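Local atomic coordinates of pyridoxine 4-oxidase (Mesorhizobium loti, PDB entry 4HA6), a protein that oxidises the 4-hydroxymethyl group of pyridoxine with bound FAD and molecular oxygen, yielding pyridoxal, as a member of the GMC oxidoreductase family. Residues Y60-Q65 with I384-L389; H73-G78 with V441-H446; H292-G297 with S357-I362. All blocks are in the same frame, centred on the assembly; numbering follows the deposited sequence.

Contact 1: residues Y60-Q65 with I384-L389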
loop_
_atom_site.group_PDB
_atom_site.type_symbol
_atom_site.label_atom_id
_atom_site.label_comp_id
_atom_site.label_asym_id
_atom_site.label_seq_id
_atom_site.Cartn_x
_atom_site.Cartn_y
_atom_site.Cartn_z
ATOM N N TYR A 60 -1.865 0.476 -14.416
ATOM C CA TYR A 60 -1.169 -0.696 -14.951
ATOM C C TYR A 60 -2.151 -1.837 -15.151
ATOM O O TYR A 60 -3.182 -1.895 -14.485
ATOM C CB TYR A 60 -0.086 -1.181 -13.979
ATOM C CG TYR A 60 0.948 -0.148 -13.632
ATOM C CD1 TYR A 60 2.073 0.031 -14.441
ATOM C CD2 TYR A 60 0.819 0.641 -12.489
ATOM C CE1 TYR A 60 3.034 0.982 -14.130
ATOM C CE2 TYR A 60 1.788 1.585 -12.163
ATOM C CZ TYR A 60 2.888 1.751 -12.990
ATOM O OH TYR A 60 3.854 2.693 -12.696
ATOM N N ARG A 61 -1.815 -2.763 -16.042
ATOM C CA ARG A 61 -2.656 -3.925 -16.282
ATOM C C ARG A 61 -1.822 -5.188 -16.036
ATOM O O ARG A 61 -0.763 -5.359 -16.640
ATOM C CB ARG A 61 -3.184 -3.876 -17.719
ATOM C CG ARG A 61 -4.201 -4.943 -18.040
ATOM C CD ARG A 61 -4.416 -5.044 -19.532
ATOM N NE ARG A 61 -5.032 -6.314 -19.918
ATOM C CZ ARG A 61 -4.360 -7.449 -20.112
ATOM N NH1 ARG A 61 -3.037 -7.488 -19.946
ATOM N NH2 ARG A 61 -5.011 -8.553 -20.470
ATOM N N THR A 62 -2.262 -6.066 -15.132
ATOM C CA THR A 62 -1.478 -7.282 -14.874
ATOM C C THR A 62 -1.691 -8.301 -15.987
ATOM O O THR A 62 -2.671 -8.207 -16.740
ATOM C CB THR A 62 -1.893 -7.974 -13.579
ATOM O OG1 THR A 62 -3.013 -8.817 -13.845
ATOM C CG2 THR A 62 -2.242 -6.953 -12.462
ATOM N N GLU A 63 -0.790 -9.278 -16.092
ATOM C CA GLU A 63 -1.072 -10.464 -16.904
ATOM C C GLU A 63 -2.374 -11.140 -16.456
ATOM O O GLU A 63 -2.814 -10.960 -15.318
ATOM C CB GLU A 63 0.064 -11.471 -16.781
ATOM C CG GLU A 63 1.422 -10.950 -17.289
ATOM C CD GLU A 63 1.370 -10.521 -18.744
ATOM O OE1 GLU A 63 1.333 -9.293 -19.012
ATOM O OE2 GLU A 63 1.363 -11.414 -19.616
ATOM N N ALA A 64 -2.983 -11.922 -17.346
ATOM C CA ALA A 64 -4.092 -12.804 -16.965
ATOM C C ALA A 64 -3.682 -13.698 -15.791
ATOM O O ALA A 64 -2.582 -14.237 -15.801
ATOM C CB ALA A 64 -4.513 -13.668 -18.159
ATOM N N GLN A 65 -4.552 -13.867 -14.788
ATOM C CA GLN A 65 -4.209 -14.715 -13.630
ATOM C C GLN A 65 -4.977 -16.029 -13.574
ATOM O O GLN A 65 -6.190 -16.028 -13.326
ATOM C CB GLN A 65 -4.453 -13.973 -12.310
ATOM C CG GLN A 65 -3.600 -12.744 -12.125
ATOM C CD GLN A 65 -2.134 -13.080 -12.010
ATOM O OE1 GLN A 65 -1.700 -13.646 -11.013
ATOM N NE2 GLN A 65 -1.364 -12.730 -13.022
ATOM N N ILE A 384 3.554 -7.627 -15.337
ATOM C CA ILE A 384 3.239 -7.756 -13.916
ATOM C C ILE A 384 2.432 -9.027 -13.679
ATOM O O ILE A 384 1.283 -9.145 -14.137
ATOM C CB ILE A 384 2.410 -6.550 -13.426
ATOM C CG1 ILE A 384 3.186 -5.246 -13.612
ATOM C CG2 ILE A 384 1.985 -6.732 -11.961
ATOM C CD1 ILE A 384 2.285 -4.004 -13.650
ATOM N N ASP A 385 3.037 -9.983 -12.976
ATOM C CA ASP A 385 2.340 -11.221 -12.636
ATOM C C ASP A 385 2.277 -11.364 -11.130
ATOM O O ASP A 385 3.198 -11.906 -10.538
ATOM C CB ASP A 385 3.065 -12.435 -13.233
ATOM C CG ASP A 385 2.488 -13.764 -12.744
ATOM O OD1 ASP A 385 3.202 -14.791 -12.802
ATOM O OD2 ASP A 385 1.320 -13.786 -12.292
ATOM N N PRO A 386 1.175 -10.899 -10.504
ATOM C CA PRO A 386 1.065 -10.981 -9.050
ATOM C C PRO A 386 0.935 -12.425 -8.544
ATOM O O PRO A 386 1.042 -12.609 -7.336
ATOM C CB PRO A 386 -0.221 -10.191 -8.741
ATOM C CG PRO A 386 -0.988 -10.170 -10.040
ATOM C CD PRO A 386 0.054 -10.158 -11.110
ATOM N N ALA A 387 0.711 -13.399 -9.435
ATOM C CA ALA A 387 0.529 -14.814 -9.049
ATOM C C ALA A 387 -0.577 -14.985 -8.014
ATOM O O ALA A 387 -0.424 -15.724 -7.035
ATOM C CB ALA A 387 1.835 -15.418 -8.531
ATOM N N TYR A 388 -1.698 -14.306 -8.236
ATOM C CA TYR A 388 -2.787 -14.325 -7.265
ATOM C C TYR A 388 -3.299 -15.752 -7.042
ATOM O O TYR A 388 -3.453 -16.526 -7.998
ATOM C CB TYR A 388 -3.946 -13.439 -7.731
ATOM C CG TYR A 388 -3.769 -11.938 -7.615
ATOM C CD1 TYR A 388 -4.273 -11.101 -8.605
ATOM C CD2 TYR A 388 -3.163 -11.345 -6.499
ATOM C CE1 TYR A 388 -4.170 -9.731 -8.517
ATOM C CE2 TYR A 388 -3.049 -9.945 -6.403
ATOM C CZ TYR A 388 -3.557 -9.153 -7.427
ATOM O OH TYR A 388 -3.480 -7.776 -7.396
ATOM N N LEU A 389 -3.564 -16.085 -5.780
ATOM C CA LEU A 389 -4.146 -17.381 -5.404
ATOM C C LEU A 389 -3.408 -18.603 -5.957
ATOM O O LEU A 389 -4.052 -19.569 -6.379
ATOM C CB LEU A 389 -5.617 -17.446 -5.831
ATOM C CG LEU A 389 -6.680 -16.911 -4.857
ATOM C CD1 LEU A 389 -6.092 -15.994 -3.784
ATOM C CD2 LEU A 389 -7.823 -16.224 -5.605
HETATM O O HOH W 1 1.495 -6.898 -17.174
#
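An Asx turn that starts at Asp-385, at the end of strand 383-385, is where Gln-65 docks, joining the loop after strand 60-61 to the 384-389 segment. Gln-65 carries most of the polar contact. Its chain leaves with CG anti to the carbonyl carbon and then bends at chi2 (-65°), which swings the terminal amide across the turn. There Gln-65 OE1 accepts from the backbone N of Tyr-388 (2.9 Å), the donor lying in the carbonyl plane. Gln-65 NE2 gives to Asp-385 OD2 (3.0 Å), met on the anti side, and also to Glu-63 O (3.2 Å) of its own segment, approaching from above that carbonyl's plane. Thr-62 OG1 donates to Glu-63 O from the other face (2.6 Å), and Thr-62 CB packs on Pro-386 CD (3.8 Å). Both acceptors of NE2 lie close to the amide plane. Asp-385 OD2 is shared: Ala-387 N closes the Asx turn onto it (2.9 Å) from the opposite face of the carboxylate to NE2. Pro-386 packs against the amide with CG and CD, and its CB covers one face of the Tyr-388 ring, whose OH is hydrogen-bonded to Asp-291.

Upstream, the backbones meet directly: Glu-63 N donates to Ile-384 O (2.9 Å), and a water joins Arg-61 O to Ile-384 N. Glu-63 CG lies near the same Ile-384 carbonyl, while the carboxylate forms a salt bridge with Arg-381. At the apolar end, Ile-384 CD1 touches Tyr-60 CB (3.7 Å). Tyr-60 OH is hydrogen-bonded to Glu-255 of helix 252-262, and its ring meets that of Trp-58, an FAD-binding residue.

With its carbonyl oxygen and both N-H bonds engaged, the buried Gln-65 amide is fixed in rotation, and the two donors on Asp-385 OD2 would probably favour the charged carboxylate.

Contact 2: residues H73-G78 with V441-H446. With FAD (flavin-adenine dinucleotide), chain B; PXM (4-(aminomethyl)-5-(hydroxymethyl)-2-methylpyridin-3-ol), chain J.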
loop_
_atom_site.group_PDB
_atom_site.type_symbol
_atom_site.label_atom_id
_atom_site.label_comp_id
_atom_site.label_asym_id
_atom_site.label_seq_id
_atom_site.Cartn_x
_atom_site.Cartn_y
_atom_site.Cartn_z
ATOM N N HIS A 73 -5.950 -7.824 -14.159
ATOM C CA HIS A 73 -6.390 -6.865 -13.167
ATOM C C HIS A 73 -5.839 -5.472 -13.455
ATOM O O HIS A 73 -4.749 -5.327 -14.013
ATOM C CB HIS A 73 -5.915 -7.315 -11.786
ATOM C CG HIS A 73 -6.488 -8.627 -11.352
ATOM N ND1 HIS A 73 -7.456 -8.726 -10.377
ATOM C CD2 HIS A 73 -6.226 -9.895 -11.750
ATOM C CE1 HIS A 73 -7.775 -9.998 -10.201
ATOM N NE2 HIS A 73 -7.038 -10.728 -11.019
ATOM N N HIS A 74 -6.583 -4.450 -13.060
ATOM C CA HIS A 74 -6.110 -3.082 -13.228
ATOM C C HIS A 74 -5.505 -2.586 -11.928
ATOM O O HIS A 74 -6.126 -2.715 -10.876
ATOM C CB HIS A 74 -7.255 -2.176 -13.686
ATOM C CG HIS A 74 -7.467 -2.189 -15.166
ATOM N ND1 HIS A 74 -7.100 -1.136 -15.981
ATOM C CD2 HIS A 74 -7.987 -3.134 -15.985
ATOM C CE1 HIS A 74 -7.393 -1.430 -17.233
ATOM N NE2 HIS A 74 -7.930 -2.640 -17.265
ATOM N N TRP A 75 -4.290 -2.044 -11.995
ATOM C CA TRP A 75 -3.598 -1.544 -10.803
ATOM C C TRP A 75 -3.428 -0.026 -10.837
ATOM O O TRP A 75 -2.501 0.492 -11.462
ATOM C CB TRP A 75 -2.222 -2.205 -10.660
ATOM C CG TRP A 75 -2.259 -3.602 -10.043
ATOM C CD1 TRP A 75 -3.357 -4.404 -9.869
ATOM C CD2 TRP A 75 -1.145 -4.326 -9.487
ATOM N NE1 TRP A 75 -2.989 -5.587 -9.259
ATOM C CE2 TRP A 75 -1.636 -5.562 -9.015
ATOM C CE3 TRP A 75 0.223 -4.048 -9.353
ATOM C CZ2 TRP A 75 -0.805 -6.525 -8.419
ATOM C CZ3 TRP A 75 1.048 -5.002 -8.764
ATOM C CH2 TRP A 75 0.531 -6.225 -8.303
ATOM N N ALA A 76 -4.324 0.683 -10.156
ATOM C CA ALA A 76 -4.252 2.143 -10.057
ATOM C C ALA A 76 -3.010 2.567 -9.285
ATOM O O ALA A 76 -2.696 1.977 -8.257
ATOM C CB ALA A 76 -5.516 2.699 -9.382
ATOM N N ARG A 77 -2.303 3.582 -9.774
ATOM C CA ARG A 77 -1.149 4.114 -9.052
ATOM C C ARG A 77 -1.051 5.634 -9.209
ATOM O O ARG A 77 -1.274 6.166 -10.299
ATOM C CB ARG A 77 0.146 3.452 -9.543
ATOM C CG ARG A 77 0.377 2.022 -9.036
ATOM C CD ARG A 77 0.739 2.003 -7.543
ATOM N NE ARG A 77 -0.337 1.462 -6.704
ATOM C CZ ARG A 77 -0.266 1.358 -5.379
ATOM N NH1 ARG A 77 0.825 1.756 -4.739
ATOM N NH2 ARG A 77 -1.277 0.843 -4.690
ATOM N N GLY A 78 -0.721 6.333 -8.125
ATOM C CA GLY A 78 -0.565 7.778 -8.180
ATOM C C GLY A 78 0.581 8.250 -9.075
ATOM O O GLY A 78 1.710 7.756 -8.954
ATOM N N VAL A 441 -12.373 -11.837 -6.503
ATOM C CA VAL A 441 -11.265 -11.092 -5.895
ATOM C C VAL A 441 -10.790 -9.910 -6.759
ATOM O O VAL A 441 -10.699 -10.012 -7.993
ATOM C CB VAL A 441 -10.058 -12.003 -5.519
ATOM C CG1 VAL A 441 -10.401 -12.915 -4.323
ATOM C CG2 VAL A 441 -9.584 -12.827 -6.717
ATOM N N ILE A 442 -10.489 -8.793 -6.100
ATOM C CA ILE A 442 -9.849 -7.650 -6.758
ATOM C C ILE A 442 -8.645 -7.229 -5.918
ATOM O O ILE A 442 -8.536 -7.658 -4.765
ATOM C CB ILE A 442 -10.819 -6.462 -6.867
ATOM C CG1 ILE A 442 -11.412 -6.127 -5.499
ATOM C CG2 ILE A 442 -11.944 -6.756 -7.874
ATOM C CD1 ILE A 442 -12.469 -5.042 -5.560
ATOM N N THR A 443 -7.751 -6.397 -6.470
ATOM C CA THR A 443 -6.606 -5.903 -5.701
ATOM C C THR A 443 -7.022 -4.975 -4.551
ATOM O O THR A 443 -7.937 -4.151 -4.694
ATOM C CB THR A 443 -5.548 -5.187 -6.595
ATOM O OG1 THR A 443 -4.511 -4.641 -5.771
ATOM C CG2 THR A 443 -6.165 -4.061 -7.404
ATOM N N HIS A 444 -6.335 -5.104 -3.417
ATOM C CA HIS A 444 -6.573 -4.239 -2.266
ATOM C C HIS A 444 -5.664 -3.010 -2.349
ATOM O O HIS A 444 -5.710 -2.156 -1.467
ATOM C CB HIS A 444 -6.304 -5.035 -0.985
ATOM C CG HIS A 444 -6.879 -4.434 0.271
ATOM N ND1 HIS A 444 -7.215 -3.106 0.394
ATOM C CD2 HIS A 444 -7.158 -5.005 1.471
ATOM C CE1 HIS A 444 -7.670 -2.878 1.620
ATOM N NE2 HIS A 444 -7.652 -4.014 2.285
ATOM N N HIS A 445 -4.830 -2.949 -3.395
ATOM C CA HIS A 445 -3.945 -1.888 -3.712
ATOM C C HIS A 445 -2.699 -1.778 -2.904
ATOM O O HIS A 445 -2.279 -0.699 -2.644
ATOM C CB HIS A 445 -4.651 -0.532 -3.695
ATOM C CG HIS A 445 -5.762 -0.437 -4.637
ATOM N ND1 HIS A 445 -6.990 -0.596 -4.278
ATOM C CD2 HIS A 445 -5.775 -0.334 -5.976
ATOM C CE1 HIS A 445 -7.738 -0.537 -5.311
ATOM N NE2 HIS A 445 -7.001 -0.385 -6.336
ATOM N N HIS A 446 -2.106 -2.876 -2.508
ATOM C CA HIS A 446 -0.924 -2.879 -1.649
ATOM C C HIS A 446 0.287 -3.594 -2.258
ATOM O O HIS A 446 0.867 -4.459 -1.591
ATOM C CB HIS A 446 -1.262 -3.547 -0.305
ATOM C CG HIS A 446 -2.470 -2.970 0.366
ATOM N ND1 HIS A 446 -3.308 -3.720 1.158
ATOM C CD2 HIS A 446 -2.978 -1.717 0.354
ATOM C CE1 HIS A 446 -4.294 -2.954 1.599
ATOM N NE2 HIS A 446 -4.106 -1.734 1.138
HETATM P PA FAD B . 3.899 5.884 -4.307
HETATM O O1A FAD B . 3.200 6.652 -3.194
HETATM O O2A FAD B . 3.059 5.189 -5.341
HETATM O O5B FAD B . 4.901 6.925 -5.036
HETATM C C5B FAD B . 5.569 6.676 -6.269
HETATM C C4B FAD B . 5.811 8.051 -6.876
HETATM O O4B FAD B . 6.957 8.061 -7.734
HETATM C C3B FAD B . 4.624 8.484 -7.726
HETATM O O3B FAD B . 4.343 9.848 -7.371
HETATM C C2B FAD B . 5.116 8.371 -9.167
HETATM O O2B FAD B . 4.481 9.341 -10.020
HETATM C C1B FAD B . 6.616 8.609 -9.021
HETATM N N9A FAD B . 7.471 7.926 -10.037
HETATM C C8A FAD B . 7.349 6.655 -10.477
HETATM N N7A FAD B . 8.321 6.372 -11.386
HETATM C C5A FAD B . 9.094 7.473 -11.538
HETATM C C6A FAD B . 10.290 7.845 -12.339
HETATM N N6A FAD B . 10.882 6.946 -13.188
HETATM N N1A FAD B . 10.778 9.110 -12.193
HETATM C C2A FAD B . 10.213 10.001 -11.351
HETATM N N3A FAD B . 9.128 9.715 -10.597
HETATM C C4A FAD B . 8.530 8.491 -10.642
HETATM N N1 FAD B . -2.704 2.229 1.819
HETATM C C2 FAD B . -3.181 2.333 3.073
HETATM O O2 FAD B . -2.404 2.101 4.027
HETATM N N3 FAD B . -4.464 2.645 3.337
HETATM C C4 FAD B . -5.355 2.898 2.363
HETATM O O4 FAD B . -6.555 3.176 2.625
HETATM C C4X FAD B . -4.904 2.805 0.956
HETATM N N5 FAD B . -5.736 3.025 -0.083
HETATM C C5X FAD B . -5.291 2.952 -1.362
HETATM C C6 FAD B . -6.157 3.192 -2.427
HETATM C C7 FAD B . -5.698 3.124 -3.739
HETATM C C7M FAD B . -6.648 3.389 -4.880
HETATM C C8 FAD B . -4.271 2.794 -4.009
HETATM C C8M FAD B . -3.780 2.715 -5.430
HETATM C C9 FAD B . -3.394 2.555 -2.952
HETATM C C9A FAD B . -3.866 2.617 -1.640
HETATM N N10 FAD B . -2.993 2.373 -0.566
HETATM C C10 FAD B . -3.486 2.458 0.744
HETATM C "C1'" FAD B . -1.588 2.029 -0.818
HETATM C "C2'" FAD B . -0.634 3.176 -0.524
HETATM O "O2'" FAD B . -1.140 4.396 -1.088
HETATM C "C3'" FAD B . 0.710 2.809 -1.155
HETATM O "O3'" FAD B . 1.084 1.499 -0.696
HETATM C "C4'" FAD B . 1.789 3.815 -0.796
HETATM O "O4'" FAD B . 1.343 5.116 -1.218
HETATM C "C5'" FAD B . 3.129 3.457 -1.448
HETATM O "O5'" FAD B . 3.951 4.623 -1.443
HETATM P P FAD B . 5.364 4.598 -2.194
HETATM O O1P FAD B . 6.222 5.774 -1.746
HETATM O O2P FAD B . 5.941 3.198 -2.138
HETATM O O3P FAD B . 4.929 4.802 -3.724
HETATM N N1 PXM J . -11.141 -0.977 0.075
HETATM C C2 PXM J . -10.159 -0.996 -0.824
HETATM C C2A PXM J . -10.340 -1.568 -2.194
HETATM C C3 PXM J . -8.948 -0.452 -0.423
HETATM O O3 PXM J . -7.897 -0.445 -1.314
HETATM C C4 PXM J . -8.762 0.084 0.870
HETATM C C5 PXM J . -9.862 0.064 1.777
HETATM C C5A PXM J . -9.872 0.606 3.193
HETATM O O5 PXM J . -8.665 0.692 3.866
HETATM C C6 PXM J . -11.058 -0.492 1.311
HETATM C C4A PXM J . -7.406 0.645 1.189
HETATM N N4 PXM J . -6.318 -0.226 0.849
HETATM O O HOH W 2 -8.227 -6.086 -9.272
HETATM O O HOH W 3 -6.962 -0.775 -9.483
#
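Thr-443 packs against the indole of Trp-75 where strands of two different sheets, 74-75 and 441-443, lie side by side near the flavin. Thr-443 CB is 3.7 Å from Trp-75 NE1, and the methyl lies near CD1. This is the tight part of the contact. The Thr-443 hydroxyl, turned beside the carbonyl carbon (chi1 176°), accepts from His-445 N (2.9 Å) in an ST turn and is also bonded to Asp-291. The turn presents the His-445 ring between Thr-443 CG2 on one face and the flavin methyl C7M on the other. At the ring edge, His-445 ND1 donates to PXM O3 (3.1 Å, 163°). PXM O3 (2.8 Å) and N4 (3.1 Å) both donate to His-444 O. His-446 NE2 lies 2.7 Å from PXM N4, while its ND1 is hydrogen-bonded to His-292.

Arg-77, bent at chi2 and chi3, brings NH2 to His-445 O (2.8 Å), a weak bond at 121°, while NE holds Ala-76 O. The flavin methyl C8M lies beside this guanidinium and Ala-76 O.

The other side is looser and bridged by water. One water links His-73 ND1 to Thr-443 N; a second joins His-74 O, Ala-76 N and His-445 NE2. His-73 otherwise meets the strand only with its edge, CE1 lying 3.7 Å from Val-441 O; its NE2 is hydrogen-bonded to Thr-68. The exposed His-74 ring turns away toward Asp-59.

Gripped at ND1 by the ligand and at NE2 by a water, the His-445 ring is held in its rotation, and PXM O3 is gripped both by His-445 ND1 and by His-444 O.

Contact 3: residues H292-G297 with S357-I362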
loop_
_atom_site.group_PDB
_atom_site.type_symbol
_atom_site.label_atom_id
_atom_site.label_comp_id
_atom_site.label_asym_id
_atom_site.label_seq_id
_atom_site.Cartn_x
_atom_site.Cartn_y
_atom_site.Cartn_z
ATOM N N HIS A 292 -2.377 -7.546 -1.634
ATOM C CA HIS A 292 -3.547 -8.078 -0.920
ATOM C C HIS A 292 -4.686 -8.188 -1.921
ATOM O O HIS A 292 -4.762 -7.390 -2.856
ATOM C CB HIS A 292 -3.987 -7.143 0.213
ATOM C CG HIS A 292 -3.216 -7.292 1.489
ATOM N ND1 HIS A 292 -2.648 -6.217 2.140
ATOM C CD2 HIS A 292 -2.958 -8.376 2.260
ATOM C CE1 HIS A 292 -2.053 -6.634 3.245
ATOM N NE2 HIS A 292 -2.227 -7.942 3.339
ATOM N N LEU A 293 -5.564 -9.172 -1.717
ATOM C CA LEU A 293 -6.818 -9.275 -2.452
ATOM C C LEU A 293 -8.015 -9.044 -1.526
ATOM O O LEU A 293 -7.952 -9.335 -0.317
ATOM C CB LEU A 293 -6.956 -10.664 -3.086
ATOM C CG LEU A 293 -6.039 -10.962 -4.265
ATOM C CD1 LEU A 293 -6.043 -12.454 -4.575
ATOM C CD2 LEU A 293 -6.504 -10.155 -5.475
ATOM N N LEU A 294 -9.103 -8.526 -2.099
ATOM C CA LEU A 294 -10.396 -8.529 -1.422
ATOM C C LEU A 294 -11.431 -9.170 -2.333
ATOM O O LEU A 294 -11.494 -8.857 -3.524
ATOM C CB LEU A 294 -10.832 -7.113 -1.062
ATOM C CG LEU A 294 -10.056 -6.445 0.071
ATOM C CD1 LEU A 294 -10.462 -4.991 0.244
ATOM C CD2 LEU A 294 -10.270 -7.222 1.364
ATOM N N GLY A 295 -12.247 -10.065 -1.780
ATOM C CA GLY A 295 -13.334 -10.646 -2.530
ATOM C C GLY A 295 -14.461 -9.635 -2.646
ATOM O O GLY A 295 -14.983 -9.147 -1.630
ATOM N N ALA A 296 -14.838 -9.321 -3.883
ATOM C CA ALA A 296 -15.888 -8.335 -4.143
ATOM C C ALA A 296 -17.063 -8.995 -4.854
ATOM O O ALA A 296 -17.106 -9.015 -6.084
ATOM C CB ALA A 296 -15.341 -7.187 -5.002
ATOM N N GLY A 297 -18.011 -9.534 -4.087
ATOM C CA GLY A 297 -17.944 -9.505 -2.630
ATOM C C GLY A 297 -19.078 -10.333 -2.064
ATOM O O GLY A 297 -19.897 -10.867 -2.819
ATOM N N SER A 357 -21.841 -4.585 0.315
ATOM C CA SER A 357 -20.979 -5.748 0.198
ATOM C C SER A 357 -20.118 -5.863 1.436
ATOM O O SER A 357 -19.675 -4.853 1.988
ATOM C CB SER A 357 -20.051 -5.627 -1.015
ATOM O OG SER A 357 -20.735 -5.848 -2.229
ATOM N N LEU A 358 -19.900 -7.098 1.876
ATOM C CA LEU A 358 -18.864 -7.382 2.852
ATOM C C LEU A 358 -17.682 -7.887 2.037
ATOM O O LEU A 358 -17.818 -8.810 1.226
ATOM C CB LEU A 358 -19.313 -8.443 3.856
ATOM C CG LEU A 358 -20.611 -8.216 4.635
ATOM C CD1 LEU A 358 -20.638 -9.131 5.837
ATOM C CD2 LEU A 358 -20.800 -6.769 5.058
ATOM N N LEU A 359 -16.532 -7.259 2.228
ATOM C CA LEU A 359 -15.349 -7.623 1.482
ATOM C C LEU A 359 -14.565 -8.586 2.355
ATOM O O LEU A 359 -14.581 -8.474 3.586
ATOM C CB LEU A 359 -14.545 -6.368 1.159
ATOM C CG LEU A 359 -15.396 -5.262 0.525
ATOM C CD1 LEU A 359 -14.608 -3.979 0.364
ATOM C CD2 LEU A 359 -15.959 -5.715 -0.820
ATOM N N PHE A 360 -13.917 -9.562 1.737
ATOM C CA PHE A 360 -13.238 -10.600 2.516
ATOM C C PHE A 360 -11.892 -10.862 1.862
ATOM O O PHE A 360 -11.769 -10.821 0.614
ATOM C CB PHE A 360 -14.106 -11.868 2.630
ATOM C CG PHE A 360 -14.522 -12.444 1.298
ATOM C CD1 PHE A 360 -15.706 -12.036 0.685
ATOM C CD2 PHE A 360 -13.711 -13.378 0.647
ATOM C CE1 PHE A 360 -16.089 -12.548 -0.562
ATOM C CE2 PHE A 360 -14.084 -13.907 -0.604
ATOM C CZ PHE A 360 -15.275 -13.483 -1.208
ATOM N N GLY A 361 -10.867 -11.075 2.683
ATOM C CA GLY A 361 -9.512 -11.194 2.158
ATOM C C GLY A 361 -8.650 -12.030 3.081
ATOM O O GLY A 361 -9.108 -12.415 4.161
ATOM N N ILE A 362 -7.418 -12.329 2.663
ATOM C CA ILE A 362 -6.462 -12.982 3.557
ATOM C C ILE A 362 -5.353 -11.978 3.845
ATOM O O ILE A 362 -5.041 -11.123 3.000
ATOM C CB ILE A 362 -5.870 -14.282 2.949
ATOM C CG1 ILE A 362 -5.119 -13.988 1.636
ATOM C CG2 ILE A 362 -6.979 -15.308 2.735
ATOM C CD1 ILE A 362 -4.364 -15.189 1.111
HETATM O O HOH W 4 -6.649 -8.915 2.143
HETATM O O HOH W 5 -4.971 -11.097 0.125
#
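Gly-295 lies over one face of the Phe-360 ring, its CA 3.8 Å from the ring centroid and 15° off the normal, a CH-pi contact. From the same glycine, Gly-295 N donates to Phe-360 O (2.6 Å). Phe-360 CG sits between the backbone N and the carbonyl carbon (chi1 56°), which folds the ring back over the neighbouring strand. CA-H...O contacts flank this backbone bond: Leu-359 CA to Gly-295 O (3.5 Å), Leu-294 CA to Phe-360 O (3.4 Å) and Gly-361 CA to Leu-293 O.

Toward Ile-362 the antiparallel strands are joined through water. One water lies between Leu-293 O and Ile-362 O, and a second, accepting from Leu-293 N, also lies beside Ile-362 O. Nearby, His-292 CD2 approaches Ile-362 O, while ND1 is bonded to His-446 of the pyridoxamine pocket and NE2 to Thr-363 O.

Beyond this shell, helix 430-440 packs on Phe-360 through Phe-436 and Ile-437, and helix 392-409 covers Leu-293 and Ile-362. The lack of side chains at Gly-295 and Gly-361 permits this close approach, while bridging waters take up the polar backbone groups where direct pairing stops.

In the fold
The segments come along the chain as 60-65, 73-78, 292-297, 357-362, 384-389 and 441-446, so contacts 1 and 2 interleave while contact 3 falls within the span of both. Contacts 1 and 2, with centres about 10 Å apart, share the two-stranded antiparallel sheet of 60-61 and 74-75. Contacts 2 and 3, about 12 Å between centres, share the six-stranded antiparallel sheet, where strand 293-302 pairs with both 355-362 and 441-443. Contacts 1 and 3 are about 17 Å apart, yet Tyr-388 and Leu-389 pack on Leu-293. Contact 2, which holds flavin and pyridoxamine residues, touches both others through these strand pairings.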